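Local coordinates for protein urea carboxylase (Thermus thermophilus, PDB 3OEP) that is of unknown function, a KipI-KipA homologue with cyclophilin-like domains that was wrongly annotated as an allophanate hydrolase, at residues Leu224-Asp236 / Pro351-Ala363. Residues are numbered along the deposited sequence; the frame is centred on the assembly and turned at random. Where two conformers were deposited one is given.
Sequences LVEEPGLMDLVVD and PDLRGRIGRPLWA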
ATOM      1  N   LEU A 224      21.503 -11.065  14.053  1.00 12.21           N
ATOM      2  CA  LEU A 224      20.660 -10.688  15.175  1.00 13.20           C
ATOM      3  C   LEU A 224      20.408  -9.197  15.128  1.00 14.41           C
ATOM      4  O   LEU A 224      21.348  -8.402  14.975  1.00 13.40           O
ATOM      5  CB  LEU A 224      21.362 -11.016  16.501  1.00 13.79           C
ATOM      6  CG  LEU A 224      20.690 -10.513  17.781  1.00 13.57           C
ATOM      7  CD1 LEU A 224      19.361 -11.232  18.058  1.00 14.90           C
ATOM      8  CD2 LEU A 224      21.640 -10.678  18.960  1.00 15.39           C
ATOM      9  N   VAL A 225      19.142  -8.820  15.272  1.00 14.11           N
ATOM     10  CA  VAL A 225      18.774  -7.430  15.462  1.00 14.72           C
ATOM     11  C   VAL A 225      18.947  -7.114  16.945  1.00 15.14           C
ATOM     12  O   VAL A 225      18.154  -7.557  17.782  1.00 16.39           O
ATOM     13  CB  VAL A 225      17.315  -7.159  15.048  1.00 13.72           C
ATOM     14  CG1 VAL A 225      16.983  -5.666  15.225  1.00 13.31           C
ATOM     15  CG2 VAL A 225      17.073  -7.627  13.617  1.00 15.68           C
ATOM     16  N   GLU A 226      20.007  -6.387  17.277  1.00 16.20           N
ATOM     17  CA  GLU A 226      20.260  -6.003  18.663  1.00 17.02           C
ATOM     18  C   GLU A 226      19.369  -4.837  19.067  1.00 18.12           C
ATOM     19  O   GLU A 226      18.803  -4.832  20.170  1.00 18.70           O
ATOM     20  CB  GLU A 226      21.727  -5.652  18.873  1.00 18.59           C
ATOM     21  CG  GLU A 226      22.654  -6.861  18.717  1.00 20.02           C
ATOM     22  CD  GLU A 226      23.818  -6.851  19.689  1.00 22.64           C
ATOM     23  OE1 GLU A 226      23.631  -6.428  20.850  1.00 27.34           O
ATOM     24  OE2 GLU A 226      24.917  -7.296  19.305  1.00 18.37           O
ATOM     25  N   GLU A 227      19.261  -3.858  18.170  0.50 16.91           N
ATOM     26  CA  GLU A 227      18.393  -2.701  18.350  0.50 16.94           C
ATOM     27  C   GLU A 227      17.706  -2.412  17.015  0.50 16.75           C
ATOM     28  O   GLU A 227      18.355  -2.437  15.970  0.50 15.83           O
ATOM     29  CB  GLU A 227      19.212  -1.483  18.791  0.50 17.66           C
ATOM     30  CG  GLU A 227      20.233  -1.788  19.885  0.50 19.75           C
ATOM     31  CD  GLU A 227      21.064  -0.582  20.282  0.50 23.87           C
ATOM     32  OE1 GLU A 227      20.548   0.552  20.203  0.50 25.85           O
ATOM     33  OE2 GLU A 227      22.233  -0.772  20.681  0.50 27.44           O
ATOM     34  N   PRO A 228      16.388  -2.157  17.035  1.00 17.13           N
ATOM     35  CA  PRO A 228      15.721  -1.790  15.798  1.00 18.71           C
ATOM     36  C   PRO A 228      15.983  -0.333  15.450  1.00 18.42           C
ATOM     37  O   PRO A 228      16.294   0.473  16.328  1.00 19.58           O
ATOM     38  CB  PRO A 228      14.245  -1.982  16.136  1.00 18.74           C
ATOM     39  CG  PRO A 228      14.166  -1.680  17.565  1.00 20.17           C
ATOM     40  CD  PRO A 228      15.429  -2.254  18.149  1.00 19.45           C
ATOM     41  N   GLY A 229      15.882  -0.016  14.170  1.00 19.96           N
ATOM     42  CA  GLY A 229      15.815   1.366  13.730  1.00 19.99           C
ATOM     43  C   GLY A 229      14.373   1.837  13.806  1.00 21.53           C
ATOM     44  O   GLY A 229      13.515   1.180  14.412  1.00 24.33           O
ATOM     45  N   LEU A 230      14.096   2.967  13.171  1.00 21.34           N
ATOM     46  CA  LEU A 230      12.751   3.548  13.175  1.00 22.09           C
ATOM     47  C   LEU A 230      11.708   2.603  12.568  1.00 22.60           C
ATOM     48  O   LEU A 230      10.634   2.399  13.145  1.00 23.65           O
ATOM     49  CB  LEU A 230      12.765   4.871  12.410  1.00 23.59           C
ATOM     50  CG  LEU A 230      11.445   5.628  12.253  1.00 25.96           C
ATOM     51  CD1 LEU A 230      10.863   5.975  13.610  1.00 28.99           C
ATOM     52  CD2 LEU A 230      11.662   6.880  11.416  1.00 29.95           C
ATOM     53  N   MET A 231      12.022   2.047  11.401  1.00 20.45           N
ATOM     54  CA  MET A 231      11.116   1.131  10.702  1.00 20.90           C
ATOM     55  C   MET A 231      11.895   0.266   9.714  1.00 18.92           C
ATOM     56  O   MET A 231      11.940   0.538   8.507  1.00 21.27           O
ATOM     57  CB  MET A 231       9.984   1.897   9.997  1.00 23.86           C
ATOM     58  CG  MET A 231       8.774   1.012   9.681  1.00 26.09           C
ATOM     59  SD  MET A 231       7.484   1.827   8.717  1.00 36.63           S
ATOM     60  CE  MET A 231       7.057   3.190   9.799  1.00 37.37           C
ATOM     61  N   ASP A 232      12.515  -0.786  10.245  1.00 15.45           N
ATOM     62  CA  ASP A 232      13.309  -1.708   9.437  1.00 15.89           C
ATOM     63  C   ASP A 232      12.374  -2.771   8.891  1.00 14.85           C
ATOM     64  O   ASP A 232      11.660  -3.417   9.659  1.00 15.33           O
ATOM     65  CB  ASP A 232      14.397  -2.392  10.277  1.00 15.95           C
ATOM     66  CG  ASP A 232      15.096  -1.448  11.228  1.00 20.90           C
ATOM     67  OD1 ASP A 232      15.148  -1.777  12.436  1.00 26.12           O
ATOM     68  OD2 ASP A 232      15.600  -0.387  10.788  1.00 22.59           O
ATOM     69  N   LEU A 233      12.377  -2.953   7.573  1.00 13.94           N
ATOM     70  CA  LEU A 233      11.470  -3.879   6.914  1.00 14.15           C
ATOM     71  C   LEU A 233      12.256  -4.839   6.040  1.00 14.97           C
ATOM     72  O   LEU A 233      13.149  -4.415   5.314  1.00 16.23           O
ATOM     73  CB  LEU A 233      10.486  -3.115   6.030  1.00 13.52           C
ATOM     74  CG  LEU A 233       9.576  -2.083   6.692  1.00 13.76           C
ATOM     75  CD1 LEU A 233       8.753  -1.341   5.630  1.00 17.28           C
ATOM     76  CD2 LEU A 233       8.658  -2.757   7.702  1.00 16.59           C
ATOM     77  N   VAL A 234      11.909  -6.120   6.094  1.00 12.66           N
ATOM     78  CA  VAL A 234      12.398  -7.073   5.104  1.00 12.24           C
ATOM     79  C   VAL A 234      11.469  -6.995   3.898  1.00 13.38           C
ATOM     80  O   VAL A 234      10.290  -7.325   4.010  1.00 15.28           O
ATOM     81  CB  VAL A 234      12.415  -8.506   5.651  1.00 13.56           C
ATOM     82  CG1 VAL A 234      12.839  -9.487   4.565  1.00 15.40           C
ATOM     83  CG2 VAL A 234      13.363  -8.596   6.849  1.00 17.33           C
ATOM     84  N   VAL A 235      11.993  -6.549   2.760  1.00 13.35           N
ATOM     85  CA  VAL A 235      11.192  -6.413   1.538  1.00 14.31           C
ATOM     86  C   VAL A 235      11.750  -7.236   0.383  1.00 15.24           C
ATOM     87  O   VAL A 235      12.962  -7.423   0.277  1.00 17.08           O
ATOM     88  CB  VAL A 235      11.084  -4.940   1.091  1.00 13.74           C
ATOM     89  CG1 VAL A 235      10.369  -4.104   2.149  1.00 17.87           C
ATOM     90  CG2 VAL A 235      12.466  -4.353   0.776  1.00 16.09           C
ATOM     91  N   ASP A 236      10.855  -7.739  -0.473  1.00 15.21           N
ATOM     92  CA  ASP A 236      11.247  -8.312  -1.769  1.00 15.31           C
ATOM     93  C   ASP A 236      10.792  -7.365  -2.889  1.00 16.85           C
ATOM     94  O   ASP A 236      10.615  -6.171  -2.638  1.00 17.63           O
ATOM     95  CB  ASP A 236      10.748  -9.765  -1.934  1.00 15.50           C
ATOM     96  CG  ASP A 236       9.227  -9.897  -2.025  1.00 18.29           C
ATOM     97  OD1 ASP A 236       8.486  -8.886  -2.119  1.00 17.58           O
ATOM     98  OD2 ASP A 236       8.775 -11.063  -2.010  1.00 21.70           O
ATOM     99  N   PRO A 351       6.075  -6.731   3.462  1.00 16.98           N
ATOM    100  CA  PRO A 351       5.043  -6.437   4.449  1.00 18.19           C
ATOM    101  C   PRO A 351       3.913  -5.578   3.889  1.00 18.45           C
ATOM    102  O   PRO A 351       4.125  -4.770   2.983  1.00 18.73           O
ATOM    103  CB  PRO A 351       5.803  -5.662   5.523  1.00 20.07           C
ATOM    104  CG  PRO A 351       6.942  -5.049   4.819  1.00 23.19           C
ATOM    105  CD  PRO A 351       7.330  -6.011   3.740  1.00 18.82           C
ATOM    106  N   ASP A 352       2.714  -5.779   4.418  1.00 18.50           N
ATOM    107  CA  ASP A 352       1.621  -4.840   4.195  1.00 18.12           C
ATOM    108  C   ASP A 352       1.188  -4.411   5.578  1.00 18.26           C
ATOM    109  O   ASP A 352       0.336  -5.056   6.192  1.00 17.99           O
ATOM    110  CB  ASP A 352       0.455  -5.478   3.446  1.00 19.21           C
ATOM    111  CG  ASP A 352      -0.569  -4.449   2.985  1.00 19.83           C
ATOM    112  OD1 ASP A 352      -0.870  -3.504   3.751  1.00 21.18           O
ATOM    113  OD2 ASP A 352      -1.056  -4.572   1.848  1.00 19.96           O
ATOM    114  N   LEU A 353       1.798  -3.339   6.077  1.00 18.80           N
ATOM    115  CA  LEU A 353       1.609  -2.945   7.468  1.00 17.94           C
ATOM    116  C   LEU A 353       0.161  -2.524   7.739  1.00 19.36           C
ATOM    117  O   LEU A 353      -0.370  -2.794   8.814  1.00 19.11           O
ATOM    118  CB  LEU A 353       2.595  -1.839   7.871  1.00 18.03           C
ATOM    119  CG  LEU A 353       4.086  -2.154   7.740  1.00 19.99           C
ATOM    120  CD1 LEU A 353       4.911  -0.970   8.245  1.00 25.54           C
ATOM    121  CD2 LEU A 353       4.448  -3.426   8.491  1.00 20.18           C
ATOM    122  N   ARG A 354      -0.480  -1.895   6.754  1.00 18.72           N
ATOM    123  CA  ARG A 354      -1.902  -1.580   6.839  1.00 18.22           C
ATOM    124  C   ARG A 354      -2.734  -2.843   7.089  1.00 18.86           C
ATOM    125  O   ARG A 354      -3.664  -2.830   7.896  1.00 19.50           O
ATOM    126  CB  ARG A 354      -2.369  -0.869   5.556  1.00 17.60           C
ATOM    127  CG  ARG A 354      -3.793  -0.354   5.611  1.00 18.46           C
ATOM    128  CD  ARG A 354      -4.196   0.400   4.348  1.00 20.49           C
ATOM    129  NE  ARG A 354      -3.425   1.630   4.161  1.00 18.78           N
ATOM    130  CZ  ARG A 354      -2.434   1.813   3.287  1.00 20.22           C
ATOM    131  NH1 ARG A 354      -1.816   2.996   3.239  1.00 18.91           N
ATOM    132  NH2 ARG A 354      -2.047   0.850   2.454  1.00 20.20           N
ATOM    133  N   GLY A 355      -2.385  -3.930   6.402  1.00 16.32           N
ATOM    134  CA  GLY A 355      -3.090  -5.206   6.547  1.00 17.18           C
ATOM    135  C   GLY A 355      -2.563  -6.129   7.634  1.00 17.49           C
ATOM    136  O   GLY A 355      -3.011  -7.273   7.738  1.00 19.06           O
ATOM    137  N   ARG A 356      -1.615  -5.640   8.440  1.00 16.28           N
ATOM    138  CA  ARG A 356      -0.940  -6.444   9.463  1.00 17.16           C
ATOM    139  C   ARG A 356      -0.342  -7.738   8.890  1.00 17.69           C
ATOM    140  O   ARG A 356      -0.414  -8.806   9.503  1.00 18.47           O
ATOM    141  CB  ARG A 356      -1.878  -6.711  10.645  1.00 18.72           C
ATOM    142  CG  ARG A 356      -2.353  -5.431  11.317  1.00 20.29           C
ATOM    143  CD  ARG A 356      -3.219  -5.697  12.531  1.00 23.40           C
ATOM    144  NE  ARG A 356      -3.625  -4.449  13.176  1.00 26.60           N
ATOM    145  CZ  ARG A 356      -4.383  -4.368  14.267  1.00 28.59           C
ATOM    146  NH1 ARG A 356      -4.844  -5.464  14.858  1.00 30.36           N
ATOM    147  NH2 ARG A 356      -4.689  -3.176  14.770  1.00 32.04           N
ATOM    148  N   ILE A 357       0.235  -7.619   7.696  1.00 14.62           N
ATOM    149  CA  ILE A 357       0.975  -8.693   7.069  1.00 15.55           C
ATOM    150  C   ILE A 357       2.447  -8.323   7.253  1.00 16.00           C
ATOM    151  O   ILE A 357       2.915  -7.303   6.739  1.00 15.27           O
ATOM    152  CB  ILE A 357       0.611  -8.837   5.585  1.00 18.00           C
ATOM    153  CG1 ILE A 357      -0.863  -9.244   5.434  1.00 20.56           C
ATOM    154  CG2 ILE A 357       1.512  -9.870   4.896  1.00 16.77           C
ATOM    155  CD1 ILE A 357      -1.442  -8.901   4.084  1.00 26.42           C
ATOM    156  N   GLY A 358       3.156  -9.129   8.033  1.00 16.02           N
ATOM    157  CA  GLY A 358       4.522  -8.803   8.434  1.00 16.31           C
ATOM    158  C   GLY A 358       4.565  -7.654   9.426  1.00 17.02           C
ATOM    159  O   GLY A 358       3.527  -7.186   9.912  1.00 17.84           O
ATOM    160  N   ARG A 359       5.776  -7.206   9.736  1.00 15.64           N
ATOM    161  CA  ARG A 359       5.986  -6.156  10.726  1.00 15.78           C
ATOM    162  C   ARG A 359       7.402  -5.620  10.633  1.00 15.29           C
ATOM    163  O   ARG A 359       8.267  -6.275  10.052  1.00 14.57           O
ATOM    164  CB  ARG A 359       5.776  -6.708  12.134  1.00 17.41           C
ATOM    165  CG  ARG A 359       6.681  -7.875  12.463  1.00 20.34           C
ATOM    166  CD  ARG A 359       6.670  -8.200  13.934  1.00 23.11           C
ATOM    167  NE  ARG A 359       7.425  -9.423  14.190  1.00 25.67           N
ATOM    168  CZ  ARG A 359       8.754  -9.501  14.258  1.00 28.15           C
ATOM    169  NH1 ARG A 359       9.516  -8.422  14.100  1.00 25.00           N
ATOM    170  NH2 ARG A 359       9.326 -10.680  14.499  1.00 25.26           N
ATOM    171  N   PRO A 360       7.654  -4.451  11.237  1.00 15.56           N
ATOM    172  CA  PRO A 360       9.036  -4.005  11.355  1.00 15.21           C
ATOM    173  C   PRO A 360       9.851  -4.904  12.284  1.00 15.37           C
ATOM    174  O   PRO A 360       9.290  -5.599  13.148  1.00 16.20           O
ATOM    175  CB  PRO A 360       8.913  -2.595  11.946  1.00 16.73           C
ATOM    176  CG  PRO A 360       7.482  -2.211  11.760  1.00 18.16           C
ATOM    177  CD  PRO A 360       6.717  -3.475  11.815  1.00 17.49           C
ATOM    178  N   LEU A 361      11.163  -4.889  12.105  1.00 14.48           N
ATOM    179  CA  LEU A 361      12.029  -5.700  12.943  1.00 14.92           C
ATOM    180  C   LEU A 361      11.988  -5.207  14.385  1.00 14.92           C
ATOM    181  O   LEU A 361      11.780  -4.008  14.649  1.00 15.25           O
ATOM    182  CB  LEU A 361      13.464  -5.713  12.413  1.00 16.34           C
ATOM    183  CG  LEU A 361      13.634  -6.244  10.985  1.00 17.01           C
ATOM    184  CD1 LEU A 361      15.086  -6.120  10.549  1.00 22.28           C
ATOM    185  CD2 LEU A 361      13.150  -7.690  10.874  1.00 21.85           C
ATOM    186  N   TRP A 362      12.147  -6.167  15.295  1.00 15.32           N
ATOM    187  CA  TRP A 362      12.156  -5.962  16.739  1.00 18.26           C
ATOM    188  C   TRP A 362      13.516  -6.377  17.268  1.00 16.50           C
ATOM    189  O   TRP A 362      14.152  -7.268  16.709  1.00 16.40           O
ATOM    190  CB  TRP A 362      11.191  -6.924  17.421  1.00 20.12           C
ATOM    191  CG  TRP A 362       9.761  -6.591  17.421  1.00 31.85           C
ATOM    192  CD1 TRP A 362       9.195  -5.356  17.365  1.00 35.75           C
ATOM    193  CD2 TRP A 362       8.691  -7.526  17.575  1.00 36.13           C
ATOM    194  NE1 TRP A 362       7.824  -5.468  17.436  1.00 44.68           N
ATOM    195  CE2 TRP A 362       7.491  -6.791  17.568  1.00 41.98           C
ATOM    196  CE3 TRP A 362       8.632  -8.920  17.702  1.00 38.41           C
ATOM    197  CZ2 TRP A 362       6.239  -7.402  17.682  1.00 44.36           C
ATOM    198  CZ3 TRP A 362       7.389  -9.529  17.816  1.00 41.09           C
ATOM    199  CH2 TRP A 362       6.210  -8.769  17.802  1.00 42.19           C
ATOM    200  N   ALA A 363      13.927  -5.774  18.378  1.00 16.80           N
ATOM    201  CA  ALA A 363      15.091  -6.255  19.116  1.00 16.37           C
ATOM    202  C   ALA A 363      14.923  -7.748  19.391  1.00 16.30           C
ATOM    203  O   ALA A 363      13.848  -8.190  19.811  1.00 16.23           O
ATOM    204  CB  ALA A 363      15.253  -5.485  20.431  1.00 18.99           C
TER
HETATM  205  O   HOH W   1      12.264  -1.740  13.030  1.00 15.51           O
HETATM  206  O   HOH W   2      10.196  -6.960   8.351  1.00 26.57           O
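Leu361 reaches between Val225, Asp232 and Val234. Its CG lies anti to its own carbonyl carbon (chi1 -59°), which with chi2 at 176° carries CD1 to Val225 and CD2 to Val234. CD1 meets Val225 CG2 at 4.0 Å and rests on Asp232 CB at 3.8 Å. CD2 meets Val234 CG2, and the two side chains cross at about a right angle. With an alanine in place of Leu361, Val225, Val234 and Asp232 CB would probably lose their shared apolar partner and a gap would be left. Further along, Leu233 CD2 touches Pro351 CG at 4.1 Å and also packs on Pro360 and Leu353. Met231 SD lies 3.8 Å from Leu353 CD1, the two side chains running past each other in opposite directions. Residues 351-363 belong to the carboxyltransferase subdomain A and B family region, of the cyclophilin-like clan. Residues 224-236 pass from strand 221-225 of one antiparallel sheet to edge strand 233-235 of another, and the loop 351-363 packs along this crossing. Leu361 N donates to Asp232 O at 2.9 Å. Water 2 joins Val234 N to Arg359 O. Water 1 accepts from Asp232 N and lies 2.8 Å from Leu361 O. Asp232 OD1 takes the Gly229 N-H on its syn lone pair, at 2.6 Å, which holds the carboxylate against the Gly229 backbone.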